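Long-range contact in inositol-1,4,5-trisphosphate 5-phosphatase 1 (Schizosaccharomyces pombe, PDB 1I9Z), which removes the 5-phosphate from soluble and lipid inositol phosphates through its catalytic domain, controlling phosphoinositide levels in membrane trafficking and signalling: residues S98-R106 / I117-I127. Residues are numbered along the deposited sequence; the frame is centred on the assembly and turned at random.
Sequences SGPGYVQLR and IFCKESCLPSI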
loop_
_atom_site.group_PDB
_atom_site.type_symbol
_atom_site.label_atom_id
_atom_site.label_comp_id
_atom_site.label_asym_id
_atom_site.label_seq_id
_atom_site.Cartn_x
_atom_site.Cartn_y
_atom_site.Cartn_z
ATOM N N SER A 98 5.270 15.951 -22.853
ATOM C CA SER A 98 4.429 17.085 -23.204
ATOM C C SER A 98 3.618 17.484 -21.986
ATOM O O SER A 98 2.989 16.639 -21.325
ATOM C CB SER A 98 3.483 16.762 -24.371
ATOM O OG SER A 98 2.301 16.114 -23.909
ATOM N N GLY A 99 3.674 18.775 -21.686
ATOM C CA GLY A 99 2.942 19.338 -20.565
ATOM C C GLY A 99 3.300 18.859 -19.167
ATOM O O GLY A 99 4.422 18.365 -18.944
ATOM N N PRO A 100 2.351 19.023 -18.207
ATOM C CA PRO A 100 2.398 18.666 -16.785
ATOM C C PRO A 100 2.835 17.239 -16.480
ATOM O O PRO A 100 2.469 16.249 -17.153
ATOM C CB PRO A 100 0.971 18.946 -16.301
ATOM C CG PRO A 100 0.620 20.150 -17.076
ATOM C CD PRO A 100 1.106 19.777 -18.483
ATOM N N GLY A 101 3.650 17.189 -15.440
ATOM C CA GLY A 101 4.177 15.945 -14.979
ATOM C C GLY A 101 3.512 15.554 -13.670
ATOM O O GLY A 101 2.281 15.656 -13.463
ATOM N N TYR A 102 4.382 15.099 -12.794
ATOM C CA TYR A 102 4.004 14.598 -11.509
ATOM C C TYR A 102 4.579 15.506 -10.445
ATOM O O TYR A 102 5.641 16.098 -10.651
ATOM C CB TYR A 102 4.615 13.208 -11.333
ATOM C CG TYR A 102 3.906 12.146 -12.136
ATOM C CD1 TYR A 102 4.175 11.971 -13.489
ATOM C CD2 TYR A 102 2.881 11.367 -11.548
ATOM C CE1 TYR A 102 3.429 11.049 -14.261
ATOM C CE2 TYR A 102 2.128 10.473 -12.312
ATOM C CZ TYR A 102 2.403 10.320 -13.660
ATOM O OH TYR A 102 1.606 9.507 -14.448
ATOM N N VAL A 103 3.888 15.572 -9.311
ATOM C CA VAL A 103 4.362 16.333 -8.195
ATOM C C VAL A 103 4.359 15.389 -6.981
ATOM O O VAL A 103 3.563 14.428 -6.928
ATOM C CB VAL A 103 3.446 17.515 -7.856
ATOM C CG1 VAL A 103 3.488 18.554 -9.005
ATOM C CG2 VAL A 103 2.050 17.031 -7.601
ATOM N N GLN A 104 5.243 15.683 -6.022
ATOM C CA GLN A 104 5.265 14.891 -4.779
ATOM C C GLN A 104 4.242 15.528 -3.858
ATOM O O GLN A 104 4.317 16.720 -3.486
ATOM C CB GLN A 104 6.654 14.927 -4.139
ATOM C CG GLN A 104 6.707 14.386 -2.678
ATOM C CD GLN A 104 8.121 14.419 -2.176
ATOM O OE1 GLN A 104 9.042 14.081 -2.929
ATOM N NE2 GLN A 104 8.323 14.853 -0.913
ATOM N N LEU A 105 3.273 14.739 -3.477
ATOM C CA LEU A 105 2.246 15.201 -2.580
ATOM C C LEU A 105 2.838 15.335 -1.184
ATOM O O LEU A 105 2.682 16.378 -0.472
ATOM C CB LEU A 105 1.109 14.174 -2.569
ATOM C CG LEU A 105 -0.179 14.494 -1.869
ATOM C CD1 LEU A 105 -0.870 15.651 -2.651
ATOM C CD2 LEU A 105 -1.091 13.212 -1.835
ATOM N N ARG A 106 3.489 14.264 -0.738
ATOM C CA ARG A 106 4.045 14.239 0.615
ATOM C C ARG A 106 4.951 13.016 0.805
ATOM O O ARG A 106 4.805 12.033 0.058
ATOM C CB ARG A 106 2.916 14.117 1.684
ATOM C CG ARG A 106 3.582 14.454 3.085
ATOM C CD ARG A 106 3.223 13.951 4.553
ATOM N NE ARG A 106 2.092 14.672 4.993
ATOM C CZ ARG A 106 1.581 15.028 6.181
ATOM N NH1 ARG A 106 1.989 14.837 7.473
ATOM N NH2 ARG A 106 0.452 15.680 5.979
ATOM N N ILE A 117 4.602 9.847 -1.917
ATOM C CA ILE A 117 3.482 9.698 -2.838
ATOM C C ILE A 117 3.508 10.824 -3.894
ATOM O O ILE A 117 3.661 12.015 -3.543
ATOM C CB ILE A 117 2.148 9.719 -2.025
ATOM C CG1 ILE A 117 2.080 8.477 -1.091
ATOM C CG2 ILE A 117 0.927 9.691 -3.057
ATOM C CD1 ILE A 117 0.717 8.333 -0.365
ATOM N N PHE A 118 3.467 10.414 -5.174
ATOM C CA PHE A 118 3.440 11.348 -6.296
ATOM C C PHE A 118 2.129 11.216 -7.066
ATOM O O PHE A 118 1.565 10.116 -7.148
ATOM C CB PHE A 118 4.578 11.055 -7.255
ATOM C CG PHE A 118 5.931 11.177 -6.642
ATOM C CD1 PHE A 118 6.509 10.101 -5.960
ATOM C CD2 PHE A 118 6.649 12.366 -6.773
ATOM C CE1 PHE A 118 7.788 10.230 -5.422
ATOM C CE2 PHE A 118 7.934 12.478 -6.230
ATOM C CZ PHE A 118 8.476 11.415 -5.565
ATOM N N CYS A 119 1.603 12.293 -7.627
ATOM C CA CYS A 119 0.385 12.146 -8.450
ATOM C C CYS A 119 0.533 13.064 -9.647
ATOM O O CYS A 119 1.416 13.968 -9.664
ATOM C CB CYS A 119 -0.880 12.526 -7.670
ATOM S SG CYS A 119 -0.858 14.195 -6.961
ATOM N N LYS A 120 -0.303 12.822 -10.652
ATOM C CA LYS A 120 -0.293 13.696 -11.818
ATOM C C LYS A 120 -0.737 15.080 -11.311
ATOM O O LYS A 120 -1.578 15.172 -10.407
ATOM C CB LYS A 120 -1.300 13.198 -12.828
ATOM C CG LYS A 120 -0.882 11.953 -13.554
ATOM C CD LYS A 120 -2.110 11.417 -14.354
ATOM C CE LYS A 120 -1.745 10.291 -15.336
ATOM N NZ LYS A 120 -3.056 9.818 -15.996
ATOM N N GLU A 121 -0.194 16.145 -11.876
ATOM C CA GLU A 121 -0.667 17.489 -11.467
ATOM C C GLU A 121 -2.178 17.624 -11.625
ATOM O O GLU A 121 -2.856 18.269 -10.819
ATOM C CB GLU A 121 0.025 18.585 -12.302
ATOM C CG GLU A 121 1.463 18.747 -11.910
ATOM C CD GLU A 121 2.098 20.103 -12.334
ATOM O OE1 GLU A 121 1.357 21.096 -12.485
ATOM O OE2 GLU A 121 3.351 20.161 -12.480
ATOM N N SER A 122 -2.722 16.982 -12.662
ATOM C CA SER A 122 -4.161 17.042 -12.913
ATOM C C SER A 122 -5.002 16.404 -11.813
ATOM O O SER A 122 -6.187 16.672 -11.711
ATOM C CB SER A 122 -4.477 16.385 -14.254
ATOM O OG SER A 122 -4.020 15.039 -14.291
ATOM N N CYS A 123 -4.406 15.558 -10.975
ATOM C CA CYS A 123 -5.173 14.941 -9.895
ATOM C C CYS A 123 -5.243 15.856 -8.687
ATOM O O CYS A 123 -6.100 15.708 -7.817
ATOM C CB CYS A 123 -4.496 13.621 -9.413
ATOM S SG CYS A 123 -4.574 12.317 -10.598
ATOM N N LEU A 124 -4.306 16.789 -8.593
ATOM C CA LEU A 124 -4.264 17.619 -7.391
ATOM C C LEU A 124 -5.545 18.282 -6.887
ATOM O O LEU A 124 -5.817 18.270 -5.685
ATOM C CB LEU A 124 -3.176 18.676 -7.528
ATOM C CG LEU A 124 -1.795 18.331 -7.035
ATOM C CD1 LEU A 124 -0.961 19.631 -7.128
ATOM C CD2 LEU A 124 -1.855 17.810 -5.587
ATOM N N PRO A 125 -6.359 18.869 -7.781
ATOM C CA PRO A 125 -7.588 19.510 -7.294
ATOM C C PRO A 125 -8.523 18.564 -6.572
ATOM O O PRO A 125 -9.322 19.007 -5.760
ATOM C CB PRO A 125 -8.225 20.062 -8.572
ATOM C CG PRO A 125 -7.049 20.352 -9.454
ATOM C CD PRO A 125 -6.149 19.147 -9.218
ATOM N N SER A 126 -8.391 17.263 -6.840
ATOM C CA SER A 126 -9.272 16.255 -6.250
ATOM C C SER A 126 -8.762 15.760 -4.918
ATOM O O SER A 126 -9.519 15.188 -4.160
ATOM C CB SER A 126 -9.373 15.004 -7.163
ATOM O OG SER A 126 -10.027 15.250 -8.395
ATOM N N ILE A 127 -7.500 16.040 -4.603
ATOM C CA ILE A 127 -6.888 15.472 -3.377
ATOM C C ILE A 127 -6.936 16.404 -2.199
ATOM O O ILE A 127 -6.471 17.549 -2.304
ATOM C CB ILE A 127 -5.442 15.033 -3.710
ATOM C CG1 ILE A 127 -5.532 13.810 -4.663
ATOM C CG2 ILE A 127 -4.691 14.649 -2.392
ATOM C CD1 ILE A 127 -4.188 13.340 -5.291
#
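The ring of Tyr102 lies alongside the aliphatic chain of Lys120, and the two side chains point the same way. Tyr102 CE2 is 3.6 Å from Lys120 CG, and the approach is oblique to the ring. Both polar ends are tied to the same neighbouring loop: Tyr102 OH is hydrogen-bonded to Ala55 O, and Lys120 NZ makes a salt bridge with Asp56. The Phe118 ring meets Gln104, also obliquely, with Gln104 CB 3.5 Å from Phe118 CE2. The amide of Gln104 stands at 90° to this ring, and its OE1 and NE2 make weak hydrogen bonds to Lys89 and Glu85 of helix 78-94. Leu92 of that helix touches both aromatic side chains.

On the side of the sheet that carries Val103 and Cys119, the packing is mostly apolar. Val103 CG1 is anti to its carbonyl carbon (chi1 -67°) and meets the Glu121 CG methylene at 3.5 Å, while CG2 faces Leu124 CD1. Leu105 CD1 reaches Leu124 CD2 at 3.8 Å, and Leu105 CD2 touches Ile127 CG2.

Val103 N donates to Cys119 O, and Cys119 N to Val103 O, both at 3.0 Å. Between Gln104 and Arg106 the register slips by one residue, a beta bulge: Leu105 N and Arg106 O both bond to Ile117. Glu121 N donates a hydrogen bond to Gly101 O where the second strand enters a 3-10 turn.

This is a bulged antiparallel beta hairpin, with strand 102-110 at the edge of one sheet of the DNase I-like phosphatase fold.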